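Local coordinates for protein S-adenosylmethionine decarboxylase proenzyme (Aquifex aeolicus, PDB 2III) that probably decarboxylates S-adenosylmethionine, through a pyruvoyl group made by self-cleavage, to supply the propylamine donor for spermidine synthesis, at residues I9-Y14 with R92-I97; E29-A34 with G57-A62; I66-W71 with G75-D80; Y96-L101 with I106-H111. One frame throughout, in Å; residues are numbered along the deposited sequence.

Interaction 1: I9-Y14 with R92-I97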
# COMPACT_ATOMS: atom_id res chain seq x y z
N ILE A 9 -6.81 -1.21 -5.77
CA ILE A 9 -7.04 -2.62 -6.02
C ILE A 9 -5.96 -3.43 -5.29
O ILE A 9 -4.77 -3.15 -5.41
CB ILE A 9 -6.90 -2.98 -7.51
CG1 ILE A 9 -7.77 -2.05 -8.37
CG2 ILE A 9 -7.31 -4.43 -7.73
CD1 ILE A 9 -7.47 -2.18 -9.86
N LEU A 10 -6.38 -4.42 -4.52
CA LEU A 10 -5.42 -5.27 -3.84
C LEU A 10 -5.79 -6.70 -4.17
O LEU A 10 -6.96 -7.05 -4.25
CB LEU A 10 -5.40 -5.02 -2.33
CG LEU A 10 -6.66 -4.70 -1.52
CD1 LEU A 10 -6.31 -4.66 -0.05
CD2 LEU A 10 -7.22 -3.35 -1.94
N ALA A 11 -4.78 -7.53 -4.39
CA ALA A 11 -5.01 -8.92 -4.72
C ALA A 11 -3.95 -9.82 -4.13
O ALA A 11 -2.79 -9.44 -4.03
CB ALA A 11 -5.03 -9.10 -6.23
N ASP A 12 -4.37 -11.00 -3.70
CA ASP A 12 -3.43 -11.98 -3.18
C ASP A 12 -3.40 -13.04 -4.27
O ASP A 12 -4.42 -13.66 -4.59
CB ASP A 12 -3.93 -12.55 -1.85
CG ASP A 12 -4.12 -11.48 -0.79
OD1 ASP A 12 -3.52 -10.39 -0.91
OD2 ASP A 12 -4.87 -11.74 0.18
N LEU A 13 -2.23 -13.23 -4.86
CA LEU A 13 -2.07 -14.19 -5.95
C LEU A 13 -1.43 -15.49 -5.49
O LEU A 13 -0.34 -15.49 -4.93
CB LEU A 13 -1.22 -13.56 -7.06
CG LEU A 13 -1.47 -12.09 -7.41
CD1 LEU A 13 -0.61 -11.72 -8.60
CD2 LEU A 13 -2.94 -11.84 -7.72
N TYR A 14 -2.11 -16.61 -5.75
CA TYR A 14 -1.62 -17.93 -5.36
C TYR A 14 -1.28 -18.79 -6.57
O TYR A 14 -1.75 -18.56 -7.68
CB TYR A 14 -2.67 -18.66 -4.52
CG TYR A 14 -3.08 -17.94 -3.26
CD1 TYR A 14 -2.74 -18.44 -2.00
CD2 TYR A 14 -3.83 -16.76 -3.32
CE1 TYR A 14 -3.14 -17.80 -0.84
CE2 TYR A 14 -4.23 -16.10 -2.15
CZ TYR A 14 -3.88 -16.63 -0.92
OH TYR A 14 -4.27 -16.01 0.25
N ARG A 92 -5.52 -1.54 -15.55
CA ARG A 92 -4.54 -2.01 -16.53
C ARG A 92 -3.27 -2.50 -15.82
O ARG A 92 -2.73 -3.55 -16.16
CB ARG A 92 -4.19 -0.87 -17.50
CG ARG A 92 -5.34 -0.46 -18.41
CD ARG A 92 -4.94 0.66 -19.34
NE ARG A 92 -3.86 0.27 -20.25
CZ ARG A 92 -3.94 -0.70 -21.16
NH1 ARG A 92 -2.90 -0.97 -21.94
NH2 ARG A 92 -5.06 -1.39 -21.29
N ALA A 93 -2.82 -1.75 -14.82
CA ALA A 93 -1.62 -2.13 -14.07
C ALA A 93 -1.81 -3.48 -13.41
O ALA A 93 -0.92 -4.33 -13.46
CB ALA A 93 -1.29 -1.08 -13.03
N MSE A 94 -2.98 -3.69 -12.80
CA MSE A 94 -3.25 -4.96 -12.13
C MSE A 94 -3.43 -6.10 -13.13
O MSE A 94 -3.02 -7.22 -12.86
CB MSE A 94 -4.49 -4.86 -11.22
CG MSE A 94 -4.75 -6.12 -10.40
SE MSE A 94 -3.27 -6.57 -9.18
CE MSE A 94 -3.73 -5.36 -7.70
N ASP A 95 -4.04 -5.81 -14.28
CA ASP A 95 -4.23 -6.84 -15.31
C ASP A 95 -2.87 -7.30 -15.82
O ASP A 95 -2.65 -8.50 -16.06
CB ASP A 95 -5.04 -6.31 -16.50
CG ASP A 95 -6.49 -6.01 -16.15
OD1 ASP A 95 -6.99 -6.55 -15.15
OD2 ASP A 95 -7.14 -5.24 -16.90
N TYR A 96 -1.97 -6.34 -15.99
CA TYR A 96 -0.63 -6.64 -16.47
C TYR A 96 0.09 -7.53 -15.45
O TYR A 96 0.55 -8.62 -15.78
CB TYR A 96 0.17 -5.35 -16.68
CG TYR A 96 1.59 -5.60 -17.15
CD1 TYR A 96 1.86 -5.91 -18.48
CD2 TYR A 96 2.65 -5.59 -16.25
CE1 TYR A 96 3.16 -6.20 -18.91
CE2 TYR A 96 3.95 -5.88 -16.66
CZ TYR A 96 4.20 -6.18 -17.99
OH TYR A 96 5.48 -6.46 -18.39
N ILE A 97 0.19 -7.05 -14.21
CA ILE A 97 0.85 -7.81 -13.16
C ILE A 97 0.31 -9.24 -13.05
O ILE A 97 1.07 -10.20 -13.00
CB ILE A 97 0.71 -7.07 -11.80
CG1 ILE A 97 1.57 -5.80 -11.82
CG2 ILE A 97 1.10 -7.99 -10.65
CD1 ILE A 97 1.39 -4.89 -10.62
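Ile9 and Met94 mark the nearest approach of two backbones, where strand 9-14 and helix 92-97 run almost parallel, 16° between their directions. The axes lie 9.8 Å apart. Met94, present here as selenomethionine, carries most of the contact. Its CG stands anti to the backbone N (chi1 -175°), which sends the chain down toward the sheet, and bends at the next two torsions bring the terminal methyl CE round against the strand. There CE lies beside the Ile9 carbonyl, 3.3 Å from Ile9 O, against the strand backbone. Ile9 points up beside the descending Met94 chain, with Ile9 CG2 3.7 Å from Met94 CE, while Ala11 CB, 4.2 Å from the same CE, offers a small neighbour farther along the strand. No hydrogen bond crosses, so packing alone joins the two segments. Met94 also rests on Val79 and Val81 of the adjoining strand 76-84. From the other face of strand 9-14, Asp12 OD1 forms a salt bridge with Arg113 NE of the second subunit. A helix laid along an antiparallel sheet and held by apolar side chains is the signature of the two-layer alpha/beta sandwich.

Interaction 2: E29-A34 with G57-A62; sequences ELLEGA and GVVLLA
Leu31 and Val59 pass alongside each other, one descending from the helix and the other rising from the sheet, and they meet at a single pair of methyls, Leu31 CD1 and Val59 CG2, 3.8 Å apart. Both groups owe their place to the first torsion. Leu31 CG lies anti to the carbonyl carbon (chi1 -63°), and Val59 CG2 takes the equivalent position on its own residue, beside the backbone N. The leucine methyl does more than touch the valine: CD1 also settles over the strand backbone, 3.9 Å from Gly57 C. The absence of a side chain at Gly57 matters here, because a CB placed on that residue would point at the helix and come within about 3.2 Å of Leu31 CD1. This is the helix-on-sheet packing of a two-layer alpha/beta sandwich, with the axes of helix 29-34 and strand 57-61 separated by 9.5 Å and inclined by 27°. The contact is small, burying 110 Å² in all, and wholly apolar, without a hydrogen bond between the segments. Leu31 is nevertheless deeply set, since Ile66 and Ile68 of the next strand, Tyr47 of strand 42-49 and Ile97 of the second helix also touch it. Val58 turns away from the helix, and it and Leu60 pack on Leu60 and Val58 of the second subunit.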
# COMPACT_ATOMS: atom_id res chain seq x y z
N GLU A 29 11.38 -5.84 -12.95
CA GLU A 29 10.93 -5.95 -14.33
C GLU A 29 9.42 -5.90 -14.37
O GLU A 29 8.83 -5.18 -15.19
CB GLU A 29 11.40 -7.25 -14.96
CG GLU A 29 12.70 -7.13 -15.73
CD GLU A 29 12.93 -8.32 -16.64
OE1 GLU A 29 12.06 -8.58 -17.50
OE2 GLU A 29 13.98 -8.98 -16.50
N LEU A 30 8.80 -6.66 -13.48
CA LEU A 30 7.35 -6.75 -13.38
C LEU A 30 6.68 -5.39 -13.19
O LEU A 30 5.81 -5.00 -13.97
CB LEU A 30 6.98 -7.67 -12.22
CG LEU A 30 5.49 -7.91 -11.95
CD1 LEU A 30 4.94 -8.83 -13.04
CD2 LEU A 30 5.30 -8.54 -10.58
N LEU A 31 7.08 -4.67 -12.14
CA LEU A 31 6.49 -3.37 -11.84
C LEU A 31 6.84 -2.29 -12.88
O LEU A 31 6.04 -1.39 -13.14
CB LEU A 31 6.89 -2.90 -10.43
CG LEU A 31 6.43 -3.73 -9.23
CD1 LEU A 31 6.63 -2.92 -7.96
CD2 LEU A 31 4.96 -4.10 -9.37
N GLU A 32 8.04 -2.37 -13.45
CA GLU A 32 8.42 -1.40 -14.48
C GLU A 32 7.49 -1.65 -15.65
O GLU A 32 7.03 -0.73 -16.32
CB GLU A 32 9.87 -1.60 -14.95
CG GLU A 32 10.95 -1.28 -13.93
CD GLU A 32 12.35 -1.36 -14.54
OE1 GLU A 32 12.63 -2.32 -15.28
OE2 GLU A 32 13.17 -0.46 -14.25
N GLY A 33 7.23 -2.93 -15.89
CA GLY A 33 6.36 -3.32 -16.99
C GLY A 33 4.92 -2.89 -16.77
O GLY A 33 4.23 -2.54 -17.73
N ALA A 34 4.48 -2.93 -15.51
CA ALA A 34 3.11 -2.55 -15.20
C ALA A 34 2.94 -1.06 -15.43
O ALA A 34 2.01 -0.62 -16.11
CB ALA A 34 2.77 -2.92 -13.76
N GLY A 57 8.55 -4.51 -3.34
CA GLY A 57 8.72 -3.50 -4.36
C GLY A 57 7.62 -2.48 -4.18
O GLY A 57 6.46 -2.85 -4.02
N VAL A 58 7.98 -1.20 -4.17
CA VAL A 58 6.99 -0.14 -4.02
C VAL A 58 7.30 0.97 -5.00
O VAL A 58 8.45 1.35 -5.20
CB VAL A 58 6.98 0.44 -2.60
CG1 VAL A 58 8.32 1.10 -2.31
CG2 VAL A 58 5.85 1.45 -2.45
N VAL A 59 6.26 1.49 -5.64
CA VAL A 59 6.42 2.57 -6.60
C VAL A 59 5.51 3.72 -6.19
O VAL A 59 4.30 3.53 -6.05
CB VAL A 59 6.02 2.14 -8.02
CG1 VAL A 59 6.37 3.24 -9.02
CG2 VAL A 59 6.69 0.83 -8.37
N LEU A 60 6.09 4.89 -5.96
CA LEU A 60 5.30 6.07 -5.63
C LEU A 60 4.90 6.66 -6.98
O LEU A 60 5.75 6.90 -7.83
CB LEU A 60 6.13 7.09 -4.82
CG LEU A 60 6.41 6.78 -3.34
CD1 LEU A 60 7.33 5.58 -3.22
CD2 LEU A 60 7.04 7.98 -2.68
N LEU A 61 3.60 6.87 -7.18
CA LEU A 61 3.11 7.42 -8.44
C LEU A 61 2.90 8.93 -8.36
O LEU A 61 2.78 9.49 -7.27
CB LEU A 61 1.79 6.75 -8.83
CG LEU A 61 1.82 5.22 -8.89
CD1 LEU A 61 0.44 4.71 -9.30
CD2 LEU A 61 2.89 4.76 -9.87
N ALA A 62 2.85 9.57 -9.53
CA ALA A 62 2.65 11.02 -9.59
C ALA A 62 1.25 11.35 -10.09
O ALA A 62 0.77 10.76 -11.06
CB ALA A 62 3.69 11.65 -10.50

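Interaction 3: I66-W71 with G75-D80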
# COMPACT_ATOMS: atom_id res chain seq x y z
N ILE A 66 2.04 1.54 -6.02
CA ILE A 66 1.91 0.16 -6.45
C ILE A 66 2.89 -0.58 -5.56
O ILE A 66 4.04 -0.17 -5.41
CB ILE A 66 2.36 -0.06 -7.89
CG1 ILE A 66 1.45 0.69 -8.86
CG2 ILE A 66 2.37 -1.56 -8.19
CD1 ILE A 66 1.77 0.45 -10.33
N SER A 67 2.45 -1.67 -4.95
CA SER A 67 3.36 -2.43 -4.09
C SER A 67 3.19 -3.92 -4.30
O SER A 67 2.15 -4.37 -4.77
CB SER A 67 3.09 -2.10 -2.62
OG SER A 67 1.77 -2.47 -2.26
N ILE A 68 4.24 -4.67 -3.97
CA ILE A 68 4.21 -6.12 -4.08
C ILE A 68 5.18 -6.73 -3.07
O ILE A 68 6.32 -6.30 -2.93
CB ILE A 68 4.58 -6.62 -5.49
CG1 ILE A 68 4.46 -8.15 -5.52
CG2 ILE A 68 5.97 -6.18 -5.85
CD1 ILE A 68 4.61 -8.78 -6.90
N HIS A 69 4.69 -7.74 -2.37
CA HIS A 69 5.47 -8.46 -1.37
C HIS A 69 5.35 -9.92 -1.81
O HIS A 69 4.26 -10.35 -2.22
CB HIS A 69 4.86 -8.23 0.01
CG HIS A 69 4.78 -6.78 0.41
ND1 HIS A 69 5.90 -6.03 0.71
CD2 HIS A 69 3.73 -5.95 0.56
CE1 HIS A 69 5.54 -4.80 1.02
NE2 HIS A 69 4.22 -4.72 0.94
N THR A 70 6.44 -10.68 -1.76
CA THR A 70 6.37 -12.06 -2.22
C THR A 70 6.96 -13.12 -1.30
O THR A 70 7.82 -12.84 -0.47
CB THR A 70 7.05 -12.21 -3.60
OG1 THR A 70 8.47 -12.18 -3.44
CG2 THR A 70 6.63 -11.07 -4.51
N TRP A 71 6.47 -14.35 -1.49
CA TRP A 71 6.89 -15.51 -0.72
C TRP A 71 6.99 -16.67 -1.69
O TRP A 71 6.01 -17.38 -1.93
CB TRP A 71 5.84 -15.85 0.35
CG TRP A 71 5.75 -14.86 1.47
CD1 TRP A 71 6.36 -14.94 2.68
CD2 TRP A 71 5.01 -13.63 1.47
NE1 TRP A 71 6.04 -13.84 3.45
CE2 TRP A 71 5.22 -13.02 2.73
CE3 TRP A 71 4.19 -12.98 0.53
CZ2 TRP A 71 4.63 -11.79 3.08
CZ3 TRP A 71 3.60 -11.76 0.88
CH2 TRP A 71 3.83 -11.18 2.14
N GLY A 75 4.36 -19.68 -3.26
CA GLY A 75 3.83 -19.35 -4.58
C GLY A 75 2.87 -18.18 -4.44
O GLY A 75 1.88 -18.07 -5.16
N LEU A 76 3.19 -17.30 -3.50
CA LEU A 76 2.34 -16.16 -3.21
C LEU A 76 2.94 -14.78 -3.38
O LEU A 76 4.11 -14.54 -3.05
CB LEU A 76 1.82 -16.28 -1.77
CG LEU A 76 1.12 -15.04 -1.20
CD1 LEU A 76 -0.26 -14.92 -1.82
CD2 LEU A 76 1.03 -15.15 0.31
N ALA A 77 2.11 -13.87 -3.88
CA ALA A 77 2.48 -12.48 -4.08
C ALA A 77 1.27 -11.62 -3.71
O ALA A 77 0.16 -11.87 -4.17
CB ALA A 77 2.88 -12.23 -5.54
N THR A 78 1.48 -10.62 -2.86
CA THR A 78 0.40 -9.73 -2.47
C THR A 78 0.66 -8.40 -3.17
O THR A 78 1.69 -7.75 -2.96
CB THR A 78 0.35 -9.56 -0.94
OG1 THR A 78 1.66 -9.26 -0.43
CG2 THR A 78 -0.16 -10.85 -0.30
N VAL A 79 -0.31 -8.00 -3.99
CA VAL A 79 -0.20 -6.79 -4.80
C VAL A 79 -1.19 -5.66 -4.50
O VAL A 79 -2.35 -5.90 -4.18
CB VAL A 79 -0.38 -7.16 -6.29
CG1 VAL A 79 -0.03 -5.96 -7.16
CG2 VAL A 79 0.49 -8.38 -6.63
N ASP A 80 -0.72 -4.43 -4.62
CA ASP A 80 -1.56 -3.26 -4.41
C ASP A 80 -1.37 -2.28 -5.56
O ASP A 80 -0.23 -1.91 -5.89
CB ASP A 80 -1.21 -2.53 -3.11
CG ASP A 80 -1.70 -3.25 -1.87
OD1 ASP A 80 -2.44 -2.61 -1.09
OD2 ASP A 80 -1.33 -4.43 -1.67
O HOH W 1 1.16 -5.29 -1.51
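Trp71 CG is set anti to the carbonyl carbon (chi1 -70°) and Thr78 OG1 between its own backbone N and carbonyl carbon (chi1 49°), which brings OG1 to the edge of the indole, 3.4 Å from Trp71 CZ3. Leu76 lies alongside the ring, its CD2 3.8 Å from Trp71 CE3. With an alanine for Trp71 the indole is gone, and a gap would probably open beside Leu76 CD2 and Thr78 CG2, leaving the leucine freer to turn. Ser67, His69 and Trp71 form antiparallel hydrogen-bonded pairs with Asp80, Thr78 and Leu76; Trp71 N to Leu76 O measures 2.8 Å. A G1 beta bulge, with Gly75 at positive phi, sets two residues opposite Trp71. A water accepts from Ser67 OG and donates to Thr78 O and, at 2.6 Å, to Asp80 OD2, which also forms a salt bridge with Arg113 NH1 of the second subunit, while OD1 bonds His8 NE2. On the same face His69, the predicted proton acceptor in self-processing, bonds through NE2 to His65 ND1 of that subunit, and Thr78 OG1 to its Tyr82 OH. On the other face, Ile68 packs on helix 24-37 and Val79 on helix 87-101, while strands 55-61 and 3-14 flank the hairpin.

Interaction 4: Y96-L101 with I106-H111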
# COMPACT_ATOMS: atom_id res chain seq x y z
N TYR A 96 -1.97 -6.34 -15.99
CA TYR A 96 -0.63 -6.64 -16.47
C TYR A 96 0.09 -7.53 -15.45
O TYR A 96 0.55 -8.62 -15.78
CB TYR A 96 0.17 -5.35 -16.68
CG TYR A 96 1.59 -5.60 -17.15
CD1 TYR A 96 1.86 -5.91 -18.48
CD2 TYR A 96 2.65 -5.59 -16.25
CE1 TYR A 96 3.16 -6.20 -18.91
CE2 TYR A 96 3.95 -5.88 -16.66
CZ TYR A 96 4.20 -6.18 -17.99
OH TYR A 96 5.48 -6.46 -18.39
N ILE A 97 0.19 -7.05 -14.21
CA ILE A 97 0.85 -7.81 -13.16
C ILE A 97 0.31 -9.24 -13.05
O ILE A 97 1.07 -10.20 -13.00
CB ILE A 97 0.71 -7.07 -11.80
CG1 ILE A 97 1.57 -5.80 -11.82
CG2 ILE A 97 1.10 -7.99 -10.65
CD1 ILE A 97 1.39 -4.89 -10.62
N ILE A 98 -1.01 -9.38 -13.03
CA ILE A 98 -1.61 -10.71 -12.94
C ILE A 98 -1.25 -11.61 -14.13
O ILE A 98 -0.88 -12.77 -13.94
CB ILE A 98 -3.15 -10.62 -12.81
CG1 ILE A 98 -3.52 -10.05 -11.44
CG2 ILE A 98 -3.79 -12.01 -12.97
CD1 ILE A 98 -5.01 -9.86 -11.23
N THR A 99 -1.35 -11.09 -15.35
CA THR A 99 -1.03 -11.91 -16.52
C THR A 99 0.43 -12.31 -16.53
O THR A 99 0.77 -13.41 -16.96
CB THR A 99 -1.33 -11.20 -17.85
OG1 THR A 99 -0.53 -10.01 -17.94
CG2 THR A 99 -2.80 -10.84 -17.95
N GLN A 100 1.31 -11.42 -16.08
CA GLN A 100 2.73 -11.75 -16.06
C GLN A 100 3.02 -12.83 -15.03
O GLN A 100 3.81 -13.74 -15.27
CB GLN A 100 3.57 -10.51 -15.75
CG GLN A 100 3.47 -9.42 -16.80
CD GLN A 100 3.73 -9.94 -18.21
OE1 GLN A 100 4.80 -10.47 -18.49
NE2 GLN A 100 2.74 -9.80 -19.09
N LEU A 101 2.37 -12.74 -13.87
CA LEU A 101 2.58 -13.72 -12.81
C LEU A 101 1.77 -14.99 -13.02
O LEU A 101 2.08 -16.04 -12.46
CB LEU A 101 2.23 -13.10 -11.45
CG LEU A 101 3.17 -11.98 -11.01
CD1 LEU A 101 2.82 -11.55 -9.60
CD2 LEU A 101 4.61 -12.47 -11.09
N ILE A 106 -6.91 -16.54 -7.21
CA ILE A 106 -6.84 -15.14 -6.84
C ILE A 106 -7.92 -14.70 -5.87
O ILE A 106 -9.04 -15.21 -5.88
CB ILE A 106 -6.96 -14.26 -8.12
CG1 ILE A 106 -5.83 -14.59 -9.08
CG2 ILE A 106 -6.92 -12.79 -7.75
CD1 ILE A 106 -6.06 -14.07 -10.49
N ASP A 107 -7.57 -13.75 -5.01
CA ASP A 107 -8.52 -13.15 -4.10
C ASP A 107 -8.28 -11.67 -4.31
O ASP A 107 -7.19 -11.15 -4.04
CB ASP A 107 -8.26 -13.53 -2.64
CG ASP A 107 -9.37 -13.01 -1.72
OD1 ASP A 107 -10.56 -13.27 -2.04
OD2 ASP A 107 -9.06 -12.36 -0.70
N LYS A 108 -9.29 -10.98 -4.82
CA LYS A 108 -9.16 -9.57 -5.12
C LYS A 108 -10.26 -8.73 -4.49
O LYS A 108 -11.34 -9.23 -4.19
CB LYS A 108 -9.17 -9.38 -6.64
CG LYS A 108 -9.06 -7.95 -7.10
CD LYS A 108 -9.40 -7.82 -8.58
CE LYS A 108 -8.46 -8.63 -9.45
NZ LYS A 108 -8.80 -8.45 -10.89
N GLN A 109 -9.96 -7.45 -4.28
CA GLN A 109 -10.91 -6.50 -3.73
C GLN A 109 -10.57 -5.10 -4.22
O GLN A 109 -9.40 -4.78 -4.43
CB GLN A 109 -10.89 -6.54 -2.19
CG GLN A 109 -11.15 -7.92 -1.63
CD GLN A 109 -11.72 -7.89 -0.23
OE1 GLN A 109 -11.76 -8.92 0.45
NE2 GLN A 109 -12.19 -6.72 0.20
N VAL A 110 -11.59 -4.27 -4.43
CA VAL A 110 -11.40 -2.91 -4.90
C VAL A 110 -12.03 -1.93 -3.91
O VAL A 110 -13.12 -2.18 -3.39
CB VAL A 110 -12.06 -2.72 -6.30
CG1 VAL A 110 -11.80 -1.32 -6.82
CG2 VAL A 110 -11.51 -3.75 -7.26
N HIS A 111 -11.34 -0.82 -3.63
CA HIS A 111 -11.82 0.21 -2.71
C HIS A 111 -11.73 1.60 -3.35
O HIS A 111 -10.75 1.92 -4.02
CB HIS A 111 -10.96 0.27 -1.44
CG HIS A 111 -10.97 -0.97 -0.62
ND1 HIS A 111 -12.09 -1.43 0.02
CD2 HIS A 111 -9.97 -1.83 -0.30
CE1 HIS A 111 -11.79 -2.52 0.71
NE2 HIS A 111 -10.51 -2.78 0.53
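Ile98 meets Ile106 and Lys108 without help from any flat group; the ring on this helix segment, that of Tyr96, serves the helix itself, with Gln100 CG 3.5 Å above one face and offset toward the rim, and it also meets the ring of Tyr37. One turn of backbone is reinforced there, as Tyr96 O accepts from Gln100 N and, at 2.8 Å, from Thr99 OG1. Across the contact, the two isoleucines meet end on, Ile98 CG2 3.9 Å from Ile106 CD1. The other branch of Ile98 is aimed at the lysine. With CG1 anti to the carbonyl carbon (chi1 -70°), CD1 extends to 4.1 Å from Lys108 NZ and equally near Lys108 CE, the two chains crossing at a slant. A bend at the third torsion of Lys108 (chi3 -62°) turns its last two atoms against Ile98 CD1. Pro103, in the short connection between helix 87-101 and strand 105-116, also packs on Ile98. With no hydrogen bond or salt bridge between the segments, aliphatic carbon joins the helix to the outermost strand of this chain's sheet, and the lysine contributes the end of its alkyl chain in a surface position where its ammonium is likely to remain hydrated.

In the fold
All four contacts belong to one two-layer sandwich, an antiparallel sheet with helices 24-37 and 87-101 on one face. Interaction 3 is a hairpin within the sheet; the others join helices to strands. Interactions 1 and 4 share helix 87-101, Tyr96 and Ile97, and their centres are about 2 Å apart; interactions 2 and 4 are the most distant pair, about 14 Å between centres. Along the chain, interaction 2 closes first, then 3, then 4, while interaction 1 spans the first two by bringing the opening strand under the second helix. Tyr96 against Gly33 and Ala34 joins the helices. The sheet face away from them meets the second subunit, where the His69 pairing lies.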